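Alpha-galactosidase (Umbelopsis vinacea, PDB 3A5V) probably hydrolyses terminal alpha-linked galactose residues from galactosides, as a glycoside hydrolase of family 27 with a beta/alpha-barrel fold. Local coordinates at residues Q26-A31 against N46-D51; A34-G39 against H84-K89; Y254-T259 against I326-G331; I260-A263 against P267-L270; T275-T280 against I284-E289. One frame throughout, in Å; residues are numbered along the deposited sequence.

In the fold
Interactions 1 and 2 hold the same helix, 25-38, to its barrel neighbours: its first half sits on strand 47-49 in a buried contact, and its C-terminal end meets the end of helix 76-85 in a partly buried one. Interactions 3 and 4 share helix 251-263: interaction 4 packs it on strand 268-270 near the centre of the chain, while interaction 3 joins it to strand 322-329 of the C-terminal beta sandwich. Interaction 5 lies nearer the surface, packs the residue before helix 279-285 against its C-terminal end and carries a glycan; it touches interactions 2, 3 and 4. The contacts are mostly aliphatic, and several polar side chains bond within their segment or outside it.

Interaction 1: Q26-A31 against N46-D51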
# COMPACT_ATOMS: atom_id res chain seq x y z
N GLN A 26 -44.01 -14.31 5.46
CA GLN A 26 -45.06 -14.06 4.46
C GLN A 26 -44.59 -13.24 3.27
O GLN A 26 -44.98 -13.52 2.14
CB GLN A 26 -46.32 -13.41 5.08
CG GLN A 26 -47.58 -13.55 4.17
CD GLN A 26 -47.82 -15.00 3.69
OE1 GLN A 26 -48.03 -15.91 4.50
NE2 GLN A 26 -47.77 -15.21 2.36
N LEU A 27 -43.76 -12.23 3.54
CA LEU A 27 -43.19 -11.41 2.47
C LEU A 27 -42.28 -12.24 1.57
O LEU A 27 -42.30 -12.08 0.34
CB LEU A 27 -42.44 -10.21 3.06
CG LEU A 27 -43.30 -9.21 3.84
CD1 LEU A 27 -42.41 -8.29 4.68
CD2 LEU A 27 -44.23 -8.40 2.92
N ILE A 28 -41.48 -13.11 2.17
CA ILE A 28 -40.60 -13.99 1.39
C ILE A 28 -41.44 -14.93 0.50
O ILE A 28 -41.16 -15.11 -0.68
CB ILE A 28 -39.64 -14.79 2.29
CG1 ILE A 28 -38.62 -13.83 2.94
CG2 ILE A 28 -38.89 -15.92 1.47
CD1 ILE A 28 -37.96 -14.38 4.19
N LEU A 29 -42.47 -15.52 1.09
CA LEU A 29 -43.32 -16.47 0.36
C LEU A 29 -44.07 -15.77 -0.78
O LEU A 29 -44.16 -16.31 -1.87
CB LEU A 29 -44.29 -17.18 1.33
CG LEU A 29 -44.86 -18.55 0.96
CD1 LEU A 29 -43.84 -19.50 0.32
CD2 LEU A 29 -45.47 -19.16 2.21
N ASP A 30 -44.57 -14.55 -0.54
CA ASP A 30 -45.21 -13.78 -1.61
C ASP A 30 -44.25 -13.40 -2.74
O ASP A 30 -44.63 -13.40 -3.91
CB ASP A 30 -45.86 -12.51 -1.06
CG ASP A 30 -47.11 -12.79 -0.26
OD1 ASP A 30 -47.61 -13.94 -0.29
OD2 ASP A 30 -47.61 -11.85 0.42
N ALA A 31 -43.01 -13.06 -2.38
CA ALA A 31 -42.00 -12.73 -3.40
C ALA A 31 -41.63 -13.98 -4.23
O ALA A 31 -41.48 -13.88 -5.44
CB ALA A 31 -40.78 -12.15 -2.75
N ASN A 46 -33.56 -18.28 -9.97
CA ASN A 46 -34.13 -19.37 -9.19
C ASN A 46 -33.76 -19.36 -7.72
O ASN A 46 -34.37 -20.10 -6.95
CB ASN A 46 -33.87 -20.74 -9.87
CG ASN A 46 -32.40 -21.18 -9.77
OD1 ASN A 46 -32.11 -22.36 -9.52
ND2 ASN A 46 -31.49 -20.24 -9.93
N TYR A 47 -32.79 -18.52 -7.32
CA TYR A 47 -32.43 -18.41 -5.89
C TYR A 47 -33.25 -17.32 -5.18
O TYR A 47 -33.32 -16.18 -5.66
CB TYR A 47 -30.92 -18.17 -5.71
CG TYR A 47 -30.03 -19.37 -5.97
CD1 TYR A 47 -29.86 -20.36 -5.00
CD2 TYR A 47 -29.34 -19.50 -7.19
CE1 TYR A 47 -29.05 -21.48 -5.24
CE2 TYR A 47 -28.53 -20.60 -7.45
CZ TYR A 47 -28.38 -21.58 -6.47
OH TYR A 47 -27.56 -22.65 -6.71
N VAL A 48 -33.86 -17.66 -4.05
CA VAL A 48 -34.55 -16.69 -3.19
C VAL A 48 -33.69 -16.55 -1.93
O VAL A 48 -33.62 -17.46 -1.10
CB VAL A 48 -36.01 -17.13 -2.81
CG1 VAL A 48 -36.65 -16.10 -1.81
CG2 VAL A 48 -36.89 -17.29 -4.07
N ILE A 49 -33.04 -15.41 -1.80
CA ILE A 49 -32.00 -15.24 -0.78
C ILE A 49 -32.51 -14.37 0.34
O ILE A 49 -32.88 -13.21 0.12
CB ILE A 49 -30.69 -14.65 -1.39
CG1 ILE A 49 -30.17 -15.56 -2.52
CG2 ILE A 49 -29.62 -14.44 -0.30
CD1 ILE A 49 -29.44 -14.81 -3.65
N ILE A 50 -32.55 -14.93 1.55
CA ILE A 50 -32.99 -14.21 2.73
C ILE A 50 -31.76 -13.46 3.26
O ILE A 50 -30.76 -14.09 3.63
CB ILE A 50 -33.53 -15.20 3.82
CG1 ILE A 50 -34.73 -16.01 3.28
CG2 ILE A 50 -33.83 -14.47 5.15
CD1 ILE A 50 -35.19 -17.17 4.22
N ASP A 51 -31.83 -12.13 3.26
CA ASP A 51 -30.66 -11.32 3.65
C ASP A 51 -30.62 -11.12 5.18
O ASP A 51 -31.15 -11.95 5.92
CB ASP A 51 -30.64 -9.98 2.88
CG ASP A 51 -29.23 -9.41 2.75
OD1 ASP A 51 -28.44 -9.97 1.95
OD2 ASP A 51 -28.92 -8.43 3.48
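This is the helix-on-strand half of a beta-alpha-beta crossover in the beta/alpha barrel, with I28 of helix 25-38 packed against V48 of strand 47-49 and I50 two residues on. I28 spreads its two branches over both partners. Its CG2 methyl, anti to the backbone N (CG1 lies beside that N, chi1 -69°), lies 4.0 Å from V48 CG1. The longer branch reaches further along the chain, where I28 CD1 comes within 3.7 Å of I50 CG1. I28 CD1 is also 3.9 Å from I50 CD1, so one methyl touches both outer atoms of I50 as the two side chains cross at about a right angle. V48 points toward the helix; I50 sets out to the side, but its CG1 and CD1 swing in to meet I28, while I49 between them points the other way, into the barrel. On the outer side of the helix, Q26 NE2 gives a 2.9 Å hydrogen bond to D30 OD1, met from above the carboxylate plane. Beyond I50, D51 turns to polar company: its OD1 forms a salt bridge with K127 and accepts a hydrogen bond from N14. Around the contact, L79 and I83 of helix 76-85 close on I28, and L79 also touches I50. W13 of strand 11-14 meets V48 and A31, while the backbone of V48 pairs with K89 of strand 89-95.

Interaction 2: A34-G39 against H84-K89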
# COMPACT_ATOMS: atom_id res chain seq x y z
N ALA A 34 -44.36 -14.60 -6.66
CA ALA A 34 -44.25 -13.61 -7.73
C ALA A 34 -43.10 -13.94 -8.72
O ALA A 34 -43.27 -13.83 -9.94
CB ALA A 34 -44.07 -12.20 -7.13
N ILE A 35 -41.94 -14.33 -8.19
CA ILE A 35 -40.81 -14.81 -9.00
C ILE A 35 -41.24 -15.96 -9.92
O ILE A 35 -40.97 -15.92 -11.12
CB ILE A 35 -39.59 -15.17 -8.11
CG1 ILE A 35 -38.94 -13.89 -7.54
CG2 ILE A 35 -38.51 -15.99 -8.89
CD1 ILE A 35 -38.05 -14.13 -6.31
N ALA A 36 -41.94 -16.96 -9.36
CA ALA A 36 -42.46 -18.07 -10.17
C ALA A 36 -43.51 -17.61 -11.18
O ALA A 36 -43.42 -17.94 -12.36
CB ALA A 36 -43.05 -19.17 -9.26
N SER A 37 -44.50 -16.85 -10.72
CA SER A 37 -45.66 -16.50 -11.57
C SER A 37 -45.33 -15.49 -12.67
O SER A 37 -45.91 -15.55 -13.77
CB SER A 37 -46.83 -15.98 -10.72
OG SER A 37 -46.52 -14.76 -10.07
N SER A 38 -44.41 -14.57 -12.39
CA SER A 38 -44.03 -13.54 -13.37
C SER A 38 -43.22 -14.09 -14.53
O SER A 38 -43.06 -13.40 -15.53
CB SER A 38 -43.20 -12.45 -12.69
OG SER A 38 -41.98 -12.99 -12.22
N GLY A 39 -42.68 -15.29 -14.38
CA GLY A 39 -41.79 -15.86 -15.41
C GLY A 39 -40.30 -15.75 -15.08
O GLY A 39 -39.47 -16.33 -15.80
N HIS A 84 -38.80 -24.63 -2.04
CA HIS A 84 -38.50 -25.82 -2.83
C HIS A 84 -39.70 -26.30 -3.66
O HIS A 84 -39.53 -26.66 -4.84
CB HIS A 84 -37.94 -26.94 -1.95
CG HIS A 84 -36.54 -26.68 -1.45
ND1 HIS A 84 -35.98 -27.39 -0.42
CD2 HIS A 84 -35.60 -25.79 -1.85
CE1 HIS A 84 -34.74 -26.96 -0.21
NE2 HIS A 84 -34.49 -25.99 -1.07
N ASN A 85 -40.89 -26.29 -3.07
CA ASN A 85 -42.14 -26.66 -3.76
C ASN A 85 -42.46 -25.80 -4.97
O ASN A 85 -43.14 -26.24 -5.90
CB ASN A 85 -43.33 -26.64 -2.79
CG ASN A 85 -43.36 -27.87 -1.90
OD1 ASN A 85 -42.67 -28.85 -2.16
ND2 ASN A 85 -44.17 -27.81 -0.83
N LEU A 86 -41.95 -24.57 -4.98
CA LEU A 86 -42.16 -23.68 -6.11
C LEU A 86 -41.13 -23.92 -7.21
O LEU A 86 -41.18 -23.28 -8.26
CB LEU A 86 -42.11 -22.21 -5.65
CG LEU A 86 -43.27 -21.74 -4.78
CD1 LEU A 86 -42.90 -20.49 -4.02
CD2 LEU A 86 -44.48 -21.47 -5.69
N GLY A 87 -40.20 -24.85 -6.96
CA GLY A 87 -39.14 -25.14 -7.94
C GLY A 87 -38.00 -24.11 -7.81
O GLY A 87 -37.26 -23.86 -8.75
N LEU A 88 -37.88 -23.52 -6.62
CA LEU A 88 -36.88 -22.49 -6.36
C LEU A 88 -35.87 -23.00 -5.34
O LEU A 88 -36.12 -23.99 -4.65
CB LEU A 88 -37.56 -21.21 -5.86
CG LEU A 88 -38.45 -20.48 -6.89
CD1 LEU A 88 -39.39 -19.49 -6.21
CD2 LEU A 88 -37.61 -19.77 -7.99
N LYS A 89 -34.73 -22.32 -5.23
CA LYS A 89 -33.74 -22.65 -4.21
C LYS A 89 -33.67 -21.54 -3.15
O LYS A 89 -34.01 -20.40 -3.44
CB LYS A 89 -32.38 -22.90 -4.86
CG LYS A 89 -32.29 -24.26 -5.59
CD LYS A 89 -31.00 -24.35 -6.41
CE LYS A 89 -30.96 -25.59 -7.31
NZ LYS A 89 -30.96 -26.79 -6.44
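I35 and L88 meet through methyl groups: I35 CG2 lies 4.0 Å from L88 CD2, the two side chains crossing at a slant. I35 CG2 is anti to the backbone N, which carries it off the helix toward the leucine. A second, looser touch is A36 CB at 4.5 Å from L86 CD2, nearer the surface. Behind these, S38 steadies the last turn of helix 25-38: its OG bonds to A34 O at 2.8 Å while S38 N bonds to the same oxygen, from the opposite face of the carbonyl plane. G39 then leaves the helix with positive phi. G87, also with positive phi, ends helix 76-85 in a Schellman motif, one of whose bonds runs from G87 N to H84 O (2.9 Å), and that turn sets L86 and L88, on either side of the glycine, against helix 25-38. Further out, K41 NZ bonds to L86 O, A32 touches both leucines, and V48 of strand 47-49 meets both I35 and L88. Here the end of one outer helix of a beta/alpha barrel packs on the turn that follows the next one and leads into strand 89-95.

Interaction 3: Y254-T259 against I326-G331; sequences YRVHYT and ILLNAG
V256 and T259 meet L328 and I326 through aliphatic groups, and the flat groups of helix 251-263 have other partners: the guanidinium of R255 makes a cation-pi contact with W364, and the H257 ring stands edge-to-face to W261. Across the contact, V256 CG1, anti to its N (chi1 176°), reaches 3.8 Å from L328 CD1, the two side chains crossing at about a right angle. One turn on, T259 and I326 approach tip to tip: T259 CG2 lies 4.0 Å from I326 CD1 and 4.1 Å from I326 CG2, so a single methyl sits against both branches of the isoleucine. The hydroxyl is turned back to the helix, where T259 OG1 donates to R255 O at 2.6 Å from above the carbonyl plane; T259 N reaches that oxygen from the opposite face, and W364 NE1 is a further partner of OG1. Replacing T259 by a glycine would probably open a gap beside I326 and leave W364 NE1 without its hydroxyl mate. At the end of the strand, N329 OD1 accepts from G331 N at 3.0 Å, an Asx turn. V385 of strand 384-390 touches V256, T259 and I326, completing an apolar interface between the beta/alpha barrel and the C-terminal beta sandwich.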
# COMPACT_ATOMS: atom_id res chain seq x y z
N TYR A 254 -30.18 1.95 -16.28
CA TYR A 254 -30.42 0.55 -15.89
C TYR A 254 -30.01 -0.43 -16.98
O TYR A 254 -29.51 -1.53 -16.68
CB TYR A 254 -31.89 0.30 -15.51
CG TYR A 254 -32.27 0.86 -14.16
CD1 TYR A 254 -31.39 0.75 -13.06
CD2 TYR A 254 -33.50 1.51 -13.97
CE1 TYR A 254 -31.73 1.28 -11.81
CE2 TYR A 254 -33.85 2.05 -12.72
CZ TYR A 254 -32.96 1.93 -11.65
OH TYR A 254 -33.31 2.47 -10.42
N ARG A 255 -30.24 -0.06 -18.24
CA ARG A 255 -29.83 -0.94 -19.32
C ARG A 255 -28.31 -1.13 -19.32
O ARG A 255 -27.80 -2.23 -19.53
CB ARG A 255 -30.31 -0.41 -20.69
CG ARG A 255 -30.11 -1.43 -21.82
CD ARG A 255 -30.30 -0.78 -23.19
NE ARG A 255 -31.57 -0.05 -23.31
CZ ARG A 255 -32.76 -0.63 -23.46
NH1 ARG A 255 -32.88 -1.96 -23.49
NH2 ARG A 255 -33.84 0.14 -23.59
N VAL A 256 -27.58 -0.04 -19.06
CA VAL A 256 -26.12 -0.11 -18.99
C VAL A 256 -25.67 -1.02 -17.86
O VAL A 256 -24.84 -1.91 -18.03
CB VAL A 256 -25.50 1.31 -18.85
CG1 VAL A 256 -23.95 1.24 -18.68
CG2 VAL A 256 -25.84 2.10 -20.04
N HIS A 257 -26.23 -0.76 -16.69
CA HIS A 257 -25.99 -1.51 -15.46
C HIS A 257 -26.22 -3.01 -15.71
O HIS A 257 -25.30 -3.82 -15.53
CB HIS A 257 -26.92 -0.88 -14.40
CG HIS A 257 -27.05 -1.63 -13.10
ND1 HIS A 257 -25.98 -2.19 -12.44
CD2 HIS A 257 -28.13 -1.81 -12.31
CE1 HIS A 257 -26.41 -2.72 -11.30
NE2 HIS A 257 -27.71 -2.50 -11.20
N TYR A 258 -27.40 -3.36 -16.21
CA TYR A 258 -27.71 -4.78 -16.46
C TYR A 258 -26.78 -5.40 -17.51
O TYR A 258 -26.29 -6.53 -17.34
CB TYR A 258 -29.19 -4.92 -16.88
CG TYR A 258 -29.68 -6.35 -16.88
CD1 TYR A 258 -29.46 -7.17 -17.99
CD2 TYR A 258 -30.35 -6.88 -15.78
CE1 TYR A 258 -29.88 -8.49 -18.01
CE2 TYR A 258 -30.79 -8.22 -15.78
CZ TYR A 258 -30.55 -9.01 -16.91
OH TYR A 258 -30.98 -10.33 -16.96
N THR A 259 -26.56 -4.68 -18.60
CA THR A 259 -25.70 -5.17 -19.71
C THR A 259 -24.29 -5.53 -19.24
O THR A 259 -23.77 -6.60 -19.59
CB THR A 259 -25.59 -4.09 -20.82
OG1 THR A 259 -26.90 -3.81 -21.36
CG2 THR A 259 -24.61 -4.54 -21.94
N ILE A 326 -19.90 -4.52 -26.85
CA ILE A 326 -20.67 -3.45 -26.20
C ILE A 326 -20.03 -2.08 -26.41
O ILE A 326 -18.85 -1.87 -26.06
CB ILE A 326 -20.81 -3.69 -24.67
CG1 ILE A 326 -21.39 -5.08 -24.39
CG2 ILE A 326 -21.68 -2.59 -24.03
CD1 ILE A 326 -20.93 -5.70 -23.12
N LEU A 327 -20.82 -1.15 -26.95
CA LEU A 327 -20.43 0.26 -27.01
C LEU A 327 -21.05 0.95 -25.81
O LEU A 327 -22.26 0.91 -25.63
CB LEU A 327 -20.94 0.91 -28.30
CG LEU A 327 -20.53 0.20 -29.60
CD1 LEU A 327 -21.41 0.70 -30.75
CD2 LEU A 327 -19.06 0.42 -29.87
N LEU A 328 -20.22 1.57 -24.98
CA LEU A 328 -20.74 2.22 -23.78
C LEU A 328 -20.38 3.69 -23.80
O LEU A 328 -19.20 4.06 -23.94
CB LEU A 328 -20.19 1.54 -22.51
CG LEU A 328 -20.64 2.04 -21.12
CD1 LEU A 328 -20.45 0.90 -20.12
CD2 LEU A 328 -19.81 3.24 -20.68
N ASN A 329 -21.40 4.51 -23.64
CA ASN A 329 -21.29 5.95 -23.68
C ASN A 329 -21.57 6.52 -22.29
O ASN A 329 -22.73 6.71 -21.91
CB ASN A 329 -22.27 6.53 -24.71
CG ASN A 329 -22.25 8.07 -24.74
OD1 ASN A 329 -21.33 8.70 -24.21
ND2 ASN A 329 -23.29 8.67 -25.32
N ALA A 330 -20.52 6.78 -21.53
CA ALA A 330 -20.67 7.35 -20.18
C ALA A 330 -20.85 8.87 -20.17
O ALA A 330 -20.96 9.47 -19.09
CB ALA A 330 -19.48 6.95 -19.29
N GLY A 331 -20.87 9.48 -21.36
CA GLY A 331 -21.08 10.92 -21.51
C GLY A 331 -22.53 11.33 -21.31
O GLY A 331 -23.43 10.49 -21.39

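Interaction 4: I260-A263 against P267-L270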
# COMPACT_ATOMS: atom_id res chain seq x y z
N ILE A 260 -23.66 -4.63 -18.49
CA ILE A 260 -22.29 -4.84 -18.06
C ILE A 260 -22.21 -5.96 -17.02
O ILE A 260 -21.33 -6.80 -17.11
CB ILE A 260 -21.60 -3.51 -17.56
CG1 ILE A 260 -21.55 -2.46 -18.69
CG2 ILE A 260 -20.19 -3.78 -17.02
CD1 ILE A 260 -20.72 -2.88 -19.94
N TRP A 261 -23.12 -5.97 -16.05
CA TRP A 261 -23.20 -7.08 -15.08
C TRP A 261 -23.36 -8.42 -15.83
O TRP A 261 -22.69 -9.41 -15.54
CB TRP A 261 -24.39 -6.88 -14.15
CG TRP A 261 -24.13 -6.08 -12.85
CD1 TRP A 261 -24.47 -6.49 -11.59
CD2 TRP A 261 -23.52 -4.78 -12.70
NE1 TRP A 261 -24.12 -5.54 -10.67
CE2 TRP A 261 -23.53 -4.48 -11.31
CE3 TRP A 261 -22.95 -3.84 -13.58
CZ2 TRP A 261 -23.00 -3.28 -10.78
CZ3 TRP A 261 -22.41 -2.64 -13.05
CH2 TRP A 261 -22.44 -2.38 -11.66
N ALA A 262 -24.26 -8.45 -16.81
CA ALA A 262 -24.48 -9.68 -17.58
C ALA A 262 -23.21 -10.09 -18.36
O ALA A 262 -22.77 -11.23 -18.29
CB ALA A 262 -25.68 -9.50 -18.55
N ALA A 263 -22.64 -9.15 -19.10
CA ALA A 263 -21.48 -9.47 -19.98
C ALA A 263 -20.17 -9.74 -19.25
O ALA A 263 -19.28 -10.39 -19.79
CB ALA A 263 -21.29 -8.34 -21.04
N PRO A 267 -22.81 -12.74 -11.05
CA PRO A 267 -24.14 -13.17 -10.60
C PRO A 267 -25.15 -12.07 -10.91
O PRO A 267 -24.82 -10.86 -10.81
CB PRO A 267 -23.98 -13.29 -9.08
CG PRO A 267 -22.54 -13.58 -8.85
CD PRO A 267 -21.78 -12.94 -10.02
N LEU A 268 -26.38 -12.47 -11.27
CA LEU A 268 -27.47 -11.52 -11.52
C LEU A 268 -28.53 -11.72 -10.44
O LEU A 268 -29.48 -12.52 -10.60
CB LEU A 268 -28.07 -11.71 -12.91
CG LEU A 268 -27.10 -11.56 -14.11
CD1 LEU A 268 -27.81 -11.89 -15.43
CD2 LEU A 268 -26.41 -10.18 -14.17
N ILE A 269 -28.32 -11.03 -9.32
CA ILE A 269 -29.22 -11.11 -8.16
C ILE A 269 -30.06 -9.85 -8.12
O ILE A 269 -29.53 -8.74 -7.95
CB ILE A 269 -28.45 -11.33 -6.81
CG1 ILE A 269 -27.51 -12.56 -6.88
CG2 ILE A 269 -29.45 -11.38 -5.59
CD1 ILE A 269 -28.17 -13.90 -7.28
N LEU A 270 -31.36 -10.01 -8.32
CA LEU A 270 -32.30 -8.89 -8.30
C LEU A 270 -32.42 -8.28 -6.90
O LEU A 270 -32.63 -8.99 -5.92
CB LEU A 270 -33.68 -9.33 -8.84
CG LEU A 270 -33.72 -9.78 -10.31
CD1 LEU A 270 -35.04 -10.51 -10.62
CD2 LEU A 270 -33.50 -8.61 -11.29
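L268 pushes CD2 against the backbone of the last helical turn, 3.8 Å from A262 N and 3.9 Å from W261 CB. Its CG stands beside its own N, anti to the carbonyl carbon (chi1 -58°), and this brings the end of the leucine nearer to the helix than its first bond would suggest. The other methyl is more distant, with L268 CD1 at 4.5 Å from A262 CB; the branched end therefore spans the start of W261 and the alanine after it. The indole itself stays largely to one side of the leucine. W261 CD1 lies 4.5 Å from P267 O, a loose, oblique approach, while W261 NE1 bonds to the backbone O of D240, which helps to hold the ring's rotation, and V217, I220 and I221 of helix 217-227 pack on the indole. L268 touches N294 as well, whose ND2 bonds to A262 O, and V290 of the same helix 288-294 meets A262, so the leucine and alanine share a neighbour helix. The backbone of L268 bonds to Q10 and to G12 of strand 11-14, the neighbouring strand of the sheet. A short link between helix 251-263 and strand 268-270, with a leucine folded back on the helix, is the alpha-to-beta connection that leads into the eighth strand of a TIM barrel.

Interaction 5: T275-T280 against I284-E289. With NAG (2-acetamido-2-deoxy-beta-D-glucopyranose), chain C.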
# COMPACT_ATOMS: atom_id res chain seq x y z
N THR A 275 -42.92 -8.03 -6.72
CA THR A 275 -44.38 -8.16 -6.58
C THR A 275 -45.16 -7.17 -7.45
O THR A 275 -46.38 -7.31 -7.62
CB THR A 275 -44.85 -8.04 -5.10
OG1 THR A 275 -44.53 -6.74 -4.59
CG2 THR A 275 -44.19 -9.13 -4.23
N ASN A 276 -44.47 -6.17 -7.98
CA ASN A 276 -45.08 -5.21 -8.90
C ASN A 276 -43.99 -4.80 -9.88
O ASN A 276 -43.23 -3.88 -9.62
CB ASN A 276 -45.66 -4.01 -8.14
CG ASN A 276 -46.46 -3.07 -9.03
OD1 ASN A 276 -46.36 -3.12 -10.26
ND2 ASN A 276 -47.26 -2.21 -8.41
N ILE A 277 -43.90 -5.53 -10.98
CA ILE A 277 -42.83 -5.36 -11.96
C ILE A 277 -43.41 -4.57 -13.14
O ILE A 277 -44.27 -5.09 -13.85
CB ILE A 277 -42.27 -6.72 -12.45
CG1 ILE A 277 -41.93 -7.65 -11.27
CG2 ILE A 277 -41.05 -6.52 -13.37
CD1 ILE A 277 -41.50 -9.08 -11.69
N THR A 278 -42.95 -3.34 -13.33
CA THR A 278 -43.43 -2.50 -14.45
C THR A 278 -42.91 -3.04 -15.79
O THR A 278 -41.92 -3.79 -15.83
CB THR A 278 -42.95 -1.04 -14.34
OG1 THR A 278 -41.51 -1.02 -14.42
CG2 THR A 278 -43.42 -0.38 -13.03
N ASN A 279 -43.56 -2.64 -16.87
CA ASN A 279 -43.12 -2.98 -18.22
C ASN A 279 -41.69 -2.51 -18.49
O ASN A 279 -40.92 -3.20 -19.15
CB ASN A 279 -44.08 -2.40 -19.27
CG ASN A 279 -45.38 -3.17 -19.36
OD1 ASN A 279 -45.52 -4.26 -18.79
ND2 ASN A 279 -46.35 -2.62 -20.07
N THR A 280 -41.34 -1.34 -17.95
CA THR A 280 -39.99 -0.81 -18.11
C THR A 280 -38.94 -1.74 -17.46
O THR A 280 -37.87 -1.97 -18.02
CB THR A 280 -39.93 0.59 -17.46
OG1 THR A 280 -41.08 1.34 -17.87
CG2 THR A 280 -38.66 1.34 -17.86
N ILE A 284 -35.89 -4.74 -19.27
CA ILE A 284 -34.47 -4.87 -18.88
C ILE A 284 -34.11 -6.26 -18.30
O ILE A 284 -33.07 -6.84 -18.62
CB ILE A 284 -34.03 -3.74 -17.89
CG1 ILE A 284 -34.31 -2.32 -18.46
CG2 ILE A 284 -32.53 -3.91 -17.46
CD1 ILE A 284 -33.61 -2.00 -19.82
N ILE A 285 -34.98 -6.80 -17.45
CA ILE A 285 -34.60 -8.03 -16.72
C ILE A 285 -35.14 -9.33 -17.33
O ILE A 285 -34.80 -10.42 -16.86
CB ILE A 285 -34.92 -7.94 -15.20
CG1 ILE A 285 -36.44 -8.01 -14.94
CG2 ILE A 285 -34.24 -6.66 -14.57
CD1 ILE A 285 -36.83 -8.06 -13.45
N MET A 286 -35.99 -9.22 -18.35
CA MET A 286 -36.61 -10.44 -18.91
C MET A 286 -36.27 -10.67 -20.37
O MET A 286 -37.05 -11.29 -21.11
CB MET A 286 -38.14 -10.45 -18.72
CG MET A 286 -38.60 -10.32 -17.26
SD MET A 286 -40.41 -10.51 -17.19
CE MET A 286 -40.71 -10.37 -15.42
N ASN A 287 -35.11 -10.19 -20.79
CA ASN A 287 -34.70 -10.35 -22.18
C ASN A 287 -33.84 -11.61 -22.28
O ASN A 287 -32.69 -11.61 -21.83
CB ASN A 287 -33.94 -9.10 -22.67
CG ASN A 287 -33.52 -9.19 -24.14
OD1 ASN A 287 -33.06 -10.23 -24.60
ND2 ASN A 287 -33.67 -8.08 -24.87
N LYS A 288 -34.39 -12.68 -22.85
CA LYS A 288 -33.69 -13.97 -22.91
C LYS A 288 -32.35 -13.92 -23.62
O LYS A 288 -31.46 -14.69 -23.29
CB LYS A 288 -34.56 -15.06 -23.57
CG LYS A 288 -35.85 -15.38 -22.79
CD LYS A 288 -36.73 -16.37 -23.58
CE LYS A 288 -38.08 -16.54 -22.94
NZ LYS A 288 -38.83 -17.62 -23.68
N GLU A 289 -32.22 -13.05 -24.63
CA GLU A 289 -30.99 -12.97 -25.42
C GLU A 289 -29.85 -12.34 -24.60
O GLU A 289 -28.71 -12.74 -24.74
CB GLU A 289 -31.23 -12.18 -26.72
CG GLU A 289 -32.33 -12.81 -27.62
CD GLU A 289 -32.33 -12.27 -29.04
OE1 GLU A 289 -31.29 -11.79 -29.53
OE2 GLU A 289 -33.40 -12.33 -29.70
C1 NAG C . -47.97 -1.40 -9.37
C2 NAG C . -49.24 -1.05 -8.59
C3 NAG C . -50.02 0.14 -9.16
C4 NAG C . -49.14 1.25 -9.77
C5 NAG C . -47.95 0.64 -10.55
C6 NAG C . -46.97 1.66 -11.13
C7 NAG C . -50.81 -2.56 -7.50
C8 NAG C . -51.80 -3.66 -7.69
N2 NAG C . -50.15 -2.18 -8.58
O3 NAG C . -50.85 0.65 -8.13
O4 NAG C . -49.96 2.05 -10.60
O5 NAG C . -47.23 -0.24 -9.71
O6 NAG C . -46.20 2.26 -10.10
O7 NAG C . -50.64 -2.06 -6.39
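Between I277 and M286 the chain runs extended at I277 (phi -102°, psi 113°), turns into helix 279-285 behind T278 at its N-cap, and leaves the helix at M286. I277, ahead of the helix, packs back on its C-terminal end: I277 CD1 lies 4.0 Å from M286 CE, and I277 CG2 is 4.5 Å from I285 CD1. M286 reaches it by a chain fully extended beyond CG (chi3 179°), the two side chains crossing at a slant. N287 opens the next helix as its N-cap, OD1 accepting a weak 2.9 Å bond from E289 N; its ND2 goes to L363 O. On the other side of I277, N276 is glycosylated: N276 ND2 is bonded to C1 of the N-acetylglucosamine at 1.4 Å. E289 forms a salt bridge with R361 of strand 358-362. M286 and N287 help line a pocket occupied by a polyethylene-glycol fragment, probably from the crystallisation liquor. L40 of helix 40-43 touches both I277 and M286, S38 at the end of helix 25-38 packs on both, and R255 and Y258 of helix 251-263 cover I284.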